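Local structure of putative sortase (Streptococcus pneumoniae, 2W1J) at residues A[41-46]-A[111-116]; A[125-130]-A[174-179]; A[145-150]-A[168-173]. The protein probably catalyses the transpeptidation that joins pilin subunits to one another during assembly of the pneumococcal pilus. One frame throughout, in Å; residues are numbered along the deposited sequence.

Overall arrangement
Interactions 2 and 3 use consecutive halves of strand 170-178; interaction 1 rests on its parallel neighbour, strand 108-113. Interactions 1 and 2 touch where Thr176 OG1 meets Ala114 O and where Trp44 lies against Cys177; interactions 1 and 3 join through backbone pairing of Ile112 with Thr173. All three are largely buried; only interaction 2 includes an exposed residue, Thr128. Their chemistry differs with place: interaction 1 sets a loop's aromatic ring over the probable active site, interaction 2 is almost purely aliphatic, and interaction 3 adds a tyrosine-aspartate bond and a water to its packing.

Interaction 1 of 3, residues A[41-46]-A[111-116]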
ATOM      1  N   GLY A  41       4.244   4.827  12.637  1.00 16.39           N
ATOM      2  CA  GLY A  41       3.501   5.935  13.233  1.00 16.82           C
ATOM      3  C   GLY A  41       2.298   6.332  12.390  1.00 15.77           C
ATOM      4  O   GLY A  41       2.053   5.752  11.331  1.00 17.10           O
ATOM      5  N   ASP A  42       1.542   7.322  12.858  1.00 15.71           N
ATOM      6  CA  ASP A  42       0.424   7.872  12.085  1.00 14.93           C
ATOM      7  C   ASP A  42       0.988   8.764  10.986  1.00 14.11           C
ATOM      8  O   ASP A  42       1.636   9.765  11.280  1.00 13.89           O
ATOM      9  CB  ASP A  42      -0.494   8.693  13.000  1.00 15.27           C
ATOM     10  CG  ASP A  42      -1.572   9.452  12.240  1.00 16.17           C
ATOM     11  OD1 ASP A  42      -2.067   8.931  11.221  1.00 19.56           O
ATOM     12  OD2 ASP A  42      -1.955  10.547  12.705  1.00 20.82           O
ATOM     13  N   PRO A  43       0.746   8.412   9.713  1.00 13.32           N
ATOM     14  CA  PRO A  43       1.384   9.161   8.627  1.00 13.78           C
ATOM     15  C   PRO A  43       1.133  10.663   8.648  1.00 14.11           C
ATOM     16  O   PRO A  43       1.945  11.428   8.127  1.00 14.79           O
ATOM     17  CB  PRO A  43       0.754   8.551   7.373  1.00 14.01           C
ATOM     18  CG  PRO A  43       0.489   7.138   7.765  1.00 14.10           C
ATOM     19  CD  PRO A  43       0.054   7.207   9.213  1.00 13.48           C
ATOM     20  N   TRP A  44       0.016  11.084   9.232  1.00 13.71           N
ATOM     21  CA  TRP A  44      -0.359  12.491   9.163  1.00 14.63           C
ATOM     22  C   TRP A  44       0.157  13.309  10.346  1.00 14.67           C
ATOM     23  O   TRP A  44      -0.052  14.522  10.410  1.00 15.93           O
ATOM     24  CB  TRP A  44      -1.869  12.640   8.961  1.00 14.46           C
ATOM     25  CG  TRP A  44      -2.305  12.106   7.621  1.00 14.99           C
ATOM     26  CD1 TRP A  44      -2.371  12.799   6.450  1.00 16.25           C
ATOM     27  CD2 TRP A  44      -2.681  10.757   7.310  1.00 13.87           C
ATOM     28  NE1 TRP A  44      -2.781  11.971   5.429  1.00 15.88           N
ATOM     29  CE2 TRP A  44      -2.987  10.715   5.934  1.00 15.11           C
ATOM     30  CE3 TRP A  44      -2.809   9.588   8.065  1.00 14.29           C
ATOM     31  CZ2 TRP A  44      -3.401   9.546   5.295  1.00 15.14           C
ATOM     32  CZ3 TRP A  44      -3.223   8.428   7.426  1.00 13.77           C
ATOM     33  CH2 TRP A  44      -3.509   8.415   6.055  1.00 14.92           C
ATOM     34  N   SER A  45       0.858  12.652  11.264  1.00 15.15           N
ATOM     35  CA  SER A  45       1.486  13.347  12.384  1.00 15.94           C
ATOM     36  C   SER A  45       2.726  14.097  11.903  1.00 16.13           C
ATOM     37  O   SER A  45       3.314  13.750  10.882  1.00 16.04           O
ATOM     38  CB  SER A  45       1.872  12.353  13.477  1.00 15.80           C
ATOM     39  OG  SER A  45       2.984  11.567  13.083  1.00 16.21           O
ATOM     40  N   GLU A  46       3.130  15.119  12.650  1.00 16.36           N
ATOM     41  CA  GLU A  46       4.278  15.930  12.258  1.00 17.08           C
ATOM     42  C   GLU A  46       5.559  15.111  12.145  1.00 16.82           C
ATOM     43  O   GLU A  46       6.342  15.300  11.215  1.00 17.00           O
ATOM     44  CB  GLU A  46       4.473  17.105  13.224  1.00 17.38           C
ATOM     45  CG  GLU A  46       3.449  18.209  13.046  1.00 20.12           C
ATOM     46  CD  GLU A  46       3.526  18.850  11.675  1.00 23.13           C
ATOM     47  OE1 GLU A  46       4.642  19.230  11.262  1.00 24.78           O
ATOM     48  OE2 GLU A  46       2.473  18.972  11.011  1.00 24.85           O
ATOM     49  N   VAL A 111       0.147  -2.358   4.385  1.00  4.84           N
ATOM     50  CA  VAL A 111      -0.744  -1.205   4.509  1.00  4.60           C
ATOM     51  C   VAL A 111      -0.281  -0.114   3.555  1.00  4.22           C
ATOM     52  O   VAL A 111       0.904   0.228   3.506  1.00  5.35           O
ATOM     53  CB  VAL A 111      -0.815  -0.696   5.957  1.00  4.61           C
ATOM     54  CG1 VAL A 111      -1.719   0.532   6.051  1.00  5.68           C
ATOM     55  CG2 VAL A 111      -1.305  -1.805   6.889  1.00  5.77           C
ATOM     56  N   ILE A 112      -1.219   0.380   2.753  1.00  4.03           N
ATOM     57  CA  ILE A 112      -0.960   1.366   1.708  1.00  4.69           C
ATOM     58  C   ILE A 112      -1.816   2.595   2.021  1.00  4.60           C
ATOM     59  O   ILE A 112      -3.019   2.468   2.237  1.00  4.22           O
ATOM     60  CB  ILE A 112      -1.291   0.806   0.303  1.00  5.22           C
ATOM     61  CG1 ILE A 112      -0.440  -0.434  -0.004  1.00  6.94           C
ATOM     62  CG2 ILE A 112      -1.097   1.895  -0.768  1.00  6.23           C
ATOM     63  CD1 ILE A 112      -0.770  -1.087  -1.324  1.00 10.52           C
ATOM     64  N   THR A 113      -1.173   3.760   2.065  1.00  4.21           N
ATOM     65  CA  THR A 113      -1.735   4.996   2.611  0.50  4.50           C
ATOM     66  C   THR A 113      -1.865   6.068   1.533  1.00  4.06           C
ATOM     67  O   THR A 113      -0.958   6.220   0.717  1.00  4.64           O
ATOM     68  CB  THR A 113      -0.736   5.555   3.637  0.50  4.69           C
ATOM     69  OG1 THR A 113      -0.314   4.513   4.526  0.50  6.09           O
ATOM     70  CG2 THR A 113      -1.328   6.714   4.418  0.50  5.31           C
ATOM     71  N   ALA A 114      -2.947   6.840   1.555  1.00  3.96           N
ATOM     72  CA  ALA A 114      -3.023   8.012   0.683  1.00  4.34           C
ATOM     73  C   ALA A 114      -4.036   9.009   1.225  1.00  5.35           C
ATOM     74  O   ALA A 114      -4.864   8.667   2.082  1.00  5.56           O
ATOM     75  CB  ALA A 114      -3.365   7.613  -0.762  1.00  4.08           C
ATOM     76  N   HIS A 115      -3.967  10.240   0.730  1.00  7.74           N
ATOM     77  CA  HIS A 115      -4.804  11.324   1.240  1.00  8.31           C
ATOM     78  C   HIS A 115      -6.267  11.187   0.845  1.00  8.92           C
ATOM     79  O   HIS A 115      -6.613  10.555  -0.157  1.00  9.05           O
ATOM     80  CB  HIS A 115      -4.315  12.667   0.700  1.00  9.09           C
ATOM     81  CG  HIS A 115      -3.052  13.162   1.328  1.00 10.97           C
ATOM     82  ND1 HIS A 115      -2.853  13.188   2.692  1.00 12.51           N
ATOM     83  CD2 HIS A 115      -1.942  13.706   0.776  1.00 10.11           C
ATOM     84  CE1 HIS A 115      -1.666  13.708   2.952  1.00 13.09           C
ATOM     85  NE2 HIS A 115      -1.095  14.038   1.807  1.00 11.79           N
ATOM     86  N   THR A 116      -7.122  11.839   1.632  1.00  9.57           N
ATOM     87  CA  THR A 116      -8.491  12.147   1.237  1.00  9.24           C
ATOM     88  C   THR A 116      -8.657  13.663   1.281  1.00  8.75           C
ATOM     89  O   THR A 116      -8.201  14.317   2.220  1.00 10.54           O
ATOM     90  CB  THR A 116      -9.538  11.493   2.182  1.00  9.80           C
ATOM     91  OG1 THR A 116      -9.705  10.097   1.860  1.00 11.42           O
ATOM     92  CG2 THR A 116     -10.878  12.173   2.047  1.00  9.57           C
TER
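Apolar packing joins Trp44 and Pro43 to the methyl group of Thr113. CG of the proline ring lies 3.8 Å from Thr113 CG2, and the six-membered part of the indole reaches the same methyl through CZ2, CH2 and CZ3, with CH2 nearest at 3.2 Å from CG2. Thr113 was modelled in two conformers, so these distances describe one of them and the shortest is doubtful. Threonine suits the place: CG2, anti to its backbone N (chi1 -48° for OG1), faces the loop, while OG1 makes a weak bond to Gly94 O. Pro43 CB in turn lies 3.8 Å above one face of the indole, near its rim, which would limit the ring's movement on that side.

Asp42-Pro43-Trp44 is the lid sequence of pilus-building sortases, in which a loop closes over the active site. That fits the surroundings here: Trp44 also packs on Cys177, and Asp42 forms a salt bridge with Arg186. His115, Cys177 and Arg186 thus gather beneath the loop, consistent with the Cys-His-Arg set of the family.

Two polar atoms of segment 111-116 lie at the indole edge. NE1 comes within 3.0 Å of His115 ND1, near the plane of both rings, and the two rings meet rim to rim with planes at 52°. ND1 hydrogen-bonds a bound glycerol. Further along the edge, Ala114 O lies in the indole plane, 3.6 Å from CZ2.

Within the loop, a type I turn runs from Asp42 to Ser45. Asp42 O receives both Ser45 N and Ser45 OG, the latter at 2.9 Å, and Ser45 is the N-cap of helix 46-49.

Interaction 2 of 3, residues A[125-130]-A[174-179]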
ATOM      1  N   THR A 125      -9.659   9.716  -1.892  1.00  8.14           N
ATOM      2  CA  THR A 125     -10.899  10.378  -1.475  1.00  8.93           C
ATOM      3  C   THR A 125     -12.123   9.473  -1.590  1.00  9.11           C
ATOM      4  O   THR A 125     -13.007   9.504  -0.723  1.00 10.41           O
ATOM      5  CB  THR A 125     -11.133  11.671  -2.270  1.00  8.71           C
ATOM      6  OG1 THR A 125     -10.111  12.602  -1.920  1.00  8.95           O
ATOM      7  CG2 THR A 125     -12.508  12.276  -1.948  1.00 11.00           C
ATOM      8  N   ASP A 126     -12.195   8.689  -2.662  1.00  9.12           N
ATOM      9  CA  ASP A 126     -13.376   7.858  -2.895  1.00  9.12           C
ATOM     10  C   ASP A 126     -13.328   6.493  -2.195  1.00  9.28           C
ATOM     11  O   ASP A 126     -14.160   5.626  -2.453  1.00  8.42           O
ATOM     12  CB  ASP A 126     -13.633   7.682  -4.396  1.00  9.24           C
ATOM     13  CG  ASP A 126     -14.188   8.938  -5.052  1.00 12.16           C
ATOM     14  OD1 ASP A 126     -14.797   9.789  -4.358  1.00 12.58           O
ATOM     15  OD2 ASP A 126     -14.007   9.074  -6.279  1.00 13.65           O
ATOM     16  N   LEU A 127     -12.377   6.306  -1.285  1.00  8.95           N
ATOM     17  CA  LEU A 127     -12.334   5.056  -0.524  1.00  9.35           C
ATOM     18  C   LEU A 127     -13.639   4.812   0.229  1.00  8.89           C
ATOM     19  O   LEU A 127     -14.016   3.660   0.457  1.00  8.74           O
ATOM     20  CB  LEU A 127     -11.171   5.066   0.466  1.00 10.65           C
ATOM     21  CG  LEU A 127     -10.242   3.857   0.455  1.00 12.84           C
ATOM     22  CD1 LEU A 127      -9.661   3.532  -0.927  1.00 12.85           C
ATOM     23  CD2 LEU A 127      -9.123   4.045   1.477  1.00 13.30           C
ATOM     24  N   THR A 128     -14.338   5.889   0.594  1.00  8.52           N
ATOM     25  CA  THR A 128     -15.609   5.761   1.307  1.00  9.52           C
ATOM     26  C   THR A 128     -16.697   5.118   0.454  1.00  8.25           C
ATOM     27  O   THR A 128     -17.742   4.723   0.984  1.00  9.65           O
ATOM     28  CB  THR A 128     -16.142   7.125   1.792  1.00  9.99           C
ATOM     29  OG1 THR A 128     -16.204   8.030   0.680  1.00 11.73           O
ATOM     30  CG2 THR A 128     -15.234   7.695   2.880  1.00 12.26           C
ATOM     31  N   LYS A 129     -16.488   5.064  -0.856  1.00  8.08           N
ATOM     32  CA  LYS A 129     -17.450   4.438  -1.757  1.00  7.68           C
ATOM     33  C   LYS A 129     -17.291   2.923  -1.822  1.00  7.65           C
ATOM     34  O   LYS A 129     -18.179   2.226  -2.312  1.00  8.25           O
ATOM     35  CB  LYS A 129     -17.333   4.998  -3.178  1.00  7.85           C
ATOM     36  CG  LYS A 129     -17.717   6.467  -3.298  1.00  9.85           C
ATOM     37  CD  LYS A 129     -17.595   7.005  -4.724  1.00 12.04           C
ATOM     38  CE  LYS A 129     -18.581   6.355  -5.676  1.00 14.27           C
ATOM     39  NZ  LYS A 129     -18.470   6.955  -7.041  1.00 16.03           N
ATOM     40  N   LEU A 130     -16.148   2.406  -1.374  1.00  7.30           N
ATOM     41  CA  LEU A 130     -15.877   0.983  -1.492  1.00  7.17           C
ATOM     42  C   LEU A 130     -16.760   0.165  -0.571  1.00  7.31           C
ATOM     43  O   LEU A 130     -17.029   0.546   0.575  1.00  8.50           O
ATOM     44  CB  LEU A 130     -14.407   0.689  -1.199  1.00  7.67           C
ATOM     45  CG  LEU A 130     -13.438   1.277  -2.213  1.00  8.90           C
ATOM     46  CD1 LEU A 130     -12.020   0.905  -1.809  1.00  9.09           C
ATOM     47  CD2 LEU A 130     -13.770   0.817  -3.636  1.00  9.55           C
ATOM     48  N   LEU A 174      -6.022  -0.516   2.887  1.00  4.25           N
ATOM     49  CA  LEU A 174      -5.925   0.823   2.326  1.00  4.60           C
ATOM     50  C   LEU A 174      -6.371   1.802   3.408  1.00  4.39           C
ATOM     51  O   LEU A 174      -7.459   1.665   3.979  1.00  4.97           O
ATOM     52  CB  LEU A 174      -6.789   0.922   1.070  1.00  5.84           C
ATOM     53  CG  LEU A 174      -6.604  -0.230   0.073  1.00  4.65           C
ATOM     54  CD1 LEU A 174      -7.532  -0.025  -1.112  1.00  6.15           C
ATOM     55  CD2 LEU A 174      -5.168  -0.313  -0.394  1.00  7.18           C
ATOM     56  N   LEU A 175      -5.490   2.758   3.703  1.00  4.84           N
ATOM     57  CA  LEU A 175      -5.618   3.639   4.858  0.50  4.70           C
ATOM     58  C   LEU A 175      -5.727   5.098   4.417  1.00  4.50           C
ATOM     59  O   LEU A 175      -4.891   5.570   3.651  1.00  4.58           O
ATOM     60  CB  LEU A 175      -4.372   3.467   5.733  0.50  4.86           C
ATOM     61  CG  LEU A 175      -4.130   4.426   6.895  0.50  3.95           C
ATOM     62  CD1 LEU A 175      -5.245   4.281   7.915  0.50  5.43           C
ATOM     63  CD2 LEU A 175      -2.775   4.182   7.547  0.50  3.57           C
ATOM     64  N   THR A 176      -6.737   5.807   4.925  1.00  4.33           N
ATOM     65  CA  THR A 176      -6.839   7.245   4.670  1.00  4.84           C
ATOM     66  C   THR A 176      -7.461   7.942   5.873  1.00  4.76           C
ATOM     67  O   THR A 176      -7.797   7.296   6.864  1.00  5.22           O
ATOM     68  CB  THR A 176      -7.598   7.521   3.361  1.00  5.15           C
ATOM     69  OG1 THR A 176      -7.403   8.880   2.967  1.00  6.23           O
ATOM     70  CG2 THR A 176      -9.089   7.230   3.494  1.00  6.59           C
ATOM     71  N   CYS A 177      -7.611   9.258   5.787  0.50  4.64           N
ATOM     72  CA  CYS A 177      -8.253  10.003   6.865  0.50  4.71           C
ATOM     73  C   CYS A 177      -9.757  10.077   6.662  0.50  4.70           C
ATOM     74  O   CYS A 177     -10.248  10.004   5.534  0.50  5.75           O
ATOM     75  CB  CYS A 177      -7.671  11.412   6.969  0.50  5.27           C
ATOM     76  SG  CYS A 177      -5.951  11.416   7.487  0.50  4.13           S
ATOM     77  N   THR A 178     -10.488  10.242   7.758  1.00  4.72           N
ATOM     78  CA  THR A 178     -11.942  10.271   7.702  1.00  4.85           C
ATOM     79  C   THR A 178     -12.449  10.907   9.001  1.00  3.76           C
ATOM     80  O   THR A 178     -11.685  11.035   9.955  1.00  3.76           O
ATOM     81  CB  THR A 178     -12.474   8.829   7.521  1.00  4.89           C
ATOM     82  OG1 THR A 178     -13.690   8.837   6.766  1.00  7.37           O
ATOM     83  CG2 THR A 178     -12.663   8.115   8.850  1.00  6.15           C
ATOM     84  N   PRO A 179     -13.715  11.360   9.048  1.00  3.96           N
ATOM     85  CA  PRO A 179     -14.642  11.540   7.933  1.00  4.06           C
ATOM     86  C   PRO A 179     -14.099  12.536   6.915  1.00  3.81           C
ATOM     87  O   PRO A 179     -13.208  13.329   7.227  1.00  4.34           O
ATOM     88  CB  PRO A 179     -15.896  12.124   8.598  1.00  4.64           C
ATOM     89  CG  PRO A 179     -15.787  11.725  10.053  1.00  5.58           C
ATOM     90  CD  PRO A 179     -14.315  11.741  10.340  1.00  4.61           C
TER
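Leu127 presses its two methyl groups against Leu174 and Thr176 of strand 170-178, the strand that carries the TLLTC sequence characteristic of the sortase beta-barrel. The leucine sits in a short 3-10 segment, 127-129, in the loop between strands 108-113 and 135-139, so the contact closes that loop against the barrel wall. Its CB points at the strand, and with chi1 at -130°, away from the staggered positions, CG carries both branches within reach of the strand. CD1 lies 4.1 Å from Leu174 CD1. CD2 settles over the strand backbone: it lies 3.8 Å from Leu174 O, 3.9 Å from Leu174 CB and 3.8 Å from Thr176 CG2. A branched aliphatic chain fits here because one methyl can meet a side chain while the other bridges two residues on the same face of the strand.

The Leu127 and Leu174 side chains cross at about a right angle, and both also touch Ile71 of strand 65-71, which extends the apolar cluster. Thr176 divides its work: CG2 turns to Leu127, while OG1, anti to the backbone N (chi1 -166°), hydrogen-bonds Ala114 O and Thr116 OG1. The 3-10 turn is held by Lys129 N to Asp126 O and Leu130 N to Leu127 O. At the more open end, Thr128 CG2 stands 4.3 Å from Thr178 OG1.

Interaction 3 of 3, residues A[145-150]-A[168-173]; sequences MAYQVD and GHDYVT
The Tyr147 ring carries Val172 on one face and Asp170 at its edge. Val172 CG2 makes a CH-pi contact, 3.7 Å from the ring centroid and 21° off the normal, displaced toward the hydroxyl end, where it comes 3.4 Å from CZ. At the edge, Asp170 OD1 lies near the ring plane and accepts a hydrogen bond of 2.7 Å from Tyr147 OH. The second aromatic ring, Tyr171, has His169 CB over one face and a water in its plane at the edge. That water bonds Tyr171 OH and donates to Asp150 OD2, so it links the two strands where the residues themselves meet only loosely, Tyr171 CE1 lying 4.0 Å from Asp150 OD2.

Tyrosine suits position 147 because it offers an apolar face to a buried valine and a polar tip to a carboxylate. Asp170 reaches it with CG anti to the backbone N, and the hydroxyl approaches OD1 on the syn side of the carboxylate, 26° out of the carboxylate plane. Its other oxygen, OD2, holds Arg193 and Gly105 N, so the carboxylate is fixed from both ends and probably stays charged. Asp150, by contrast, has its strongest partner outside, in a salt bridge with Arg190, whose guanidinium also forms a cation-pi contact with Tyr171.

Strands 144-155 and 170-178 are not neighbours in the sortase sheet, since strand 185-194 runs between them. Their segments cross at 74° with axes 8.0 Å apart, packed across the interior of the sortase beta-barrel; Phe136 and Val138 of strand 135-139 pack on Val172 and Tyr147, and Arg193 of strand 185-194 lies against Tyr147.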
ATOM      1  N   MET A 145      -1.533  -8.867  -7.909  1.00  4.52           N
ATOM      2  CA  MET A 145      -2.222  -9.618  -6.859  1.00  4.35           C
ATOM      3  C   MET A 145      -3.613  -9.046  -6.644  1.00  3.97           C
ATOM      4  O   MET A 145      -3.768  -7.832  -6.495  1.00  5.70           O
ATOM      5  CB  MET A 145      -1.444  -9.526  -5.549  1.00  4.20           C
ATOM      6  CG  MET A 145      -0.003 -10.013  -5.673  1.00  5.08           C
ATOM      7  SD  MET A 145       0.856 -10.022  -4.086  1.00  6.52           S
ATOM      8  CE  MET A 145       0.808  -8.286  -3.642  1.00  7.12           C
ATOM      9  N   ALA A 146      -4.616  -9.914  -6.568  1.00  3.65           N
ATOM     10  CA  ALA A 146      -5.988  -9.494  -6.345  1.00  3.47           C
ATOM     11  C   ALA A 146      -6.386  -9.635  -4.884  1.00  3.24           C
ATOM     12  O   ALA A 146      -6.078 -10.641  -4.233  1.00  3.21           O
ATOM     13  CB  ALA A 146      -6.938 -10.302  -7.224  1.00  4.04           C
ATOM     14  N   TYR A 147      -7.123  -8.631  -4.410  1.00  3.52           N
ATOM     15  CA  TYR A 147      -7.671  -8.601  -3.059  1.00  3.97           C
ATOM     16  C   TYR A 147      -9.161  -8.286  -3.109  1.00  4.04           C
ATOM     17  O   TYR A 147      -9.617  -7.568  -4.010  1.00  4.80           O
ATOM     18  CB  TYR A 147      -6.924  -7.562  -2.198  1.00  4.31           C
ATOM     19  CG  TYR A 147      -5.530  -8.027  -1.851  1.00  3.47           C
ATOM     20  CD1 TYR A 147      -4.471  -7.879  -2.747  1.00  4.35           C
ATOM     21  CD2 TYR A 147      -5.290  -8.690  -0.646  1.00  3.29           C
ATOM     22  CE1 TYR A 147      -3.202  -8.372  -2.433  1.00  3.37           C
ATOM     23  CE2 TYR A 147      -4.033  -9.200  -0.335  1.00  3.12           C
ATOM     24  CZ  TYR A 147      -2.992  -9.027  -1.228  1.00  2.58           C
ATOM     25  OH  TYR A 147      -1.736  -9.527  -0.940  1.00  3.37           O
ATOM     26  N   GLN A 148      -9.905  -8.795  -2.134  1.00  3.91           N
ATOM     27  CA  GLN A 148     -11.341  -8.559  -2.055  1.00  3.74           C
ATOM     28  C   GLN A 148     -11.669  -7.960  -0.691  1.00  3.28           C
ATOM     29  O   GLN A 148     -11.315  -8.525   0.344  1.00  3.75           O
ATOM     30  CB  GLN A 148     -12.088  -9.866  -2.272  1.00  4.09           C
ATOM     31  CG  GLN A 148     -13.599  -9.746  -2.184  1.00  5.43           C
ATOM     32  CD  GLN A 148     -14.255 -11.096  -2.398  1.00  9.03           C
ATOM     33  OE1 GLN A 148     -13.870 -11.847  -3.290  1.00 10.49           O
ATOM     34  NE2 GLN A 148     -15.225 -11.428  -1.555  1.00 10.90           N
ATOM     35  N   VAL A 149     -12.324  -6.804  -0.698  1.00  3.65           N
ATOM     36  CA  VAL A 149     -12.634  -6.107   0.550  1.00  3.21           C
ATOM     37  C   VAL A 149     -13.512  -6.984   1.429  1.00  3.38           C
ATOM     38  O   VAL A 149     -14.561  -7.480   0.995  1.00  3.56           O
ATOM     39  CB  VAL A 149     -13.338  -4.771   0.268  1.00  3.02           C
ATOM     40  CG1 VAL A 149     -13.728  -4.097   1.586  1.00  4.27           C
ATOM     41  CG2 VAL A 149     -12.446  -3.889  -0.589  1.00  5.11           C
ATOM     42  N   ASP A 150     -13.103  -7.158   2.683  1.00  4.24           N
ATOM     43  CA  ASP A 150     -13.907  -7.900   3.659  1.00  4.52           C
ATOM     44  C   ASP A 150     -14.241  -7.148   4.942  1.00  4.15           C
ATOM     45  O   ASP A 150     -15.051  -7.618   5.730  1.00  4.42           O
ATOM     46  CB  ASP A 150     -13.276  -9.265   3.994  1.00  4.76           C
ATOM     47  CG  ASP A 150     -12.135  -9.166   5.011  1.00  6.17           C
ATOM     48  OD1 ASP A 150     -11.482  -8.134   5.090  1.00  7.00           O
ATOM     49  OD2 ASP A 150     -11.886 -10.145   5.763  1.00 13.23           O
ATOM     50  N   GLY A 168      -2.143 -16.562   9.435  1.00  9.55           N
ATOM     51  CA  GLY A 168      -3.083 -17.353   8.639  1.00  9.44           C
ATOM     52  C   GLY A 168      -3.864 -16.585   7.584  1.00  9.27           C
ATOM     53  O   GLY A 168      -4.716 -17.160   6.897  1.00  9.61           O
ATOM     54  N   HIS A 169      -3.569 -15.290   7.443  1.00  7.83           N
ATOM     55  CA  HIS A 169      -4.232 -14.434   6.461  1.00  6.99           C
ATOM     56  C   HIS A 169      -3.225 -13.650   5.622  1.00  6.71           C
ATOM     57  O   HIS A 169      -2.105 -13.364   6.053  1.00  7.14           O
ATOM     58  CB  HIS A 169      -5.218 -13.490   7.159  1.00  7.37           C
ATOM     59  CG  HIS A 169      -6.316 -14.200   7.900  1.00  8.27           C
ATOM     60  ND1 HIS A 169      -7.546 -14.462   7.332  1.00 11.96           N
ATOM     61  CD2 HIS A 169      -6.368 -14.702   9.158  1.00 11.46           C
ATOM     62  CE1 HIS A 169      -8.304 -15.106   8.204  1.00 11.70           C
ATOM     63  NE2 HIS A 169      -7.616 -15.256   9.322  1.00 12.34           N
ATOM     64  N   ASP A 170      -3.665 -13.292   4.419  1.00  5.36           N
ATOM     65  CA  ASP A 170      -2.908 -12.473   3.473  1.00  4.64           C
ATOM     66  C   ASP A 170      -3.786 -11.248   3.212  1.00  4.43           C
ATOM     67  O   ASP A 170      -4.762 -11.328   2.458  1.00  5.15           O
ATOM     68  CB  ASP A 170      -2.692 -13.298   2.188  1.00  4.85           C
ATOM     69  CG  ASP A 170      -1.914 -12.565   1.098  1.00  4.81           C
ATOM     70  OD1 ASP A 170      -1.782 -11.318   1.142  1.00  4.86           O
ATOM     71  OD2 ASP A 170      -1.449 -13.261   0.148  1.00  4.34           O
ATOM     72  N   TYR A 171      -3.460 -10.140   3.877  1.00  4.51           N
ATOM     73  CA  TYR A 171      -4.286  -8.927   3.878  1.00  4.03           C
ATOM     74  C   TYR A 171      -3.538  -7.733   3.300  1.00  4.09           C
ATOM     75  O   TYR A 171      -2.322  -7.597   3.466  1.00  4.41           O
ATOM     76  CB  TYR A 171      -4.663  -8.561   5.316  1.00  4.57           C
ATOM     77  CG  TYR A 171      -5.730  -9.391   5.990  1.00  4.23           C
ATOM     78  CD1 TYR A 171      -6.948  -9.656   5.371  1.00  5.93           C
ATOM     79  CD2 TYR A 171      -5.558  -9.825   7.311  1.00  6.25           C
ATOM     80  CE1 TYR A 171      -7.952 -10.375   6.037  1.00  5.45           C
ATOM     81  CE2 TYR A 171      -6.549 -10.533   7.979  1.00  6.65           C
ATOM     82  CZ  TYR A 171      -7.744 -10.800   7.337  1.00  6.12           C
ATOM     83  OH  TYR A 171      -8.727 -11.503   8.007  1.00  8.05           O
ATOM     84  N   VAL A 172      -4.279  -6.844   2.645  1.00  3.78           N
ATOM     85  CA  VAL A 172      -3.799  -5.494   2.371  1.00  4.07           C
ATOM     86  C   VAL A 172      -4.875  -4.546   2.888  1.00  3.93           C
ATOM     87  O   VAL A 172      -6.064  -4.738   2.608  1.00  4.94           O
ATOM     88  CB  VAL A 172      -3.546  -5.252   0.866  1.00  4.08           C
ATOM     89  CG1 VAL A 172      -3.315  -3.770   0.581  1.00  4.85           C
ATOM     90  CG2 VAL A 172      -2.354  -6.077   0.395  1.00  5.08           C
ATOM     91  N   THR A 173      -4.456  -3.543   3.654  1.00  3.71           N
ATOM     92  CA  THR A 173      -5.362  -2.486   4.094  1.00  4.17           C
ATOM     93  C   THR A 173      -4.995  -1.179   3.411  1.00  4.17           C
ATOM     94  O   THR A 173      -3.819  -0.795   3.346  1.00  4.81           O
ATOM     95  CB  THR A 173      -5.339  -2.329   5.627  1.00  4.76           C
ATOM     96  OG1 THR A 173      -5.862  -3.527   6.219  1.00  5.09           O
ATOM     97  CG2 THR A 173      -6.160  -1.119   6.101  1.00  6.37           C
TER
HETATM   98  O   HOH W   1     -10.680 -12.240   6.361  1.00  6.27           O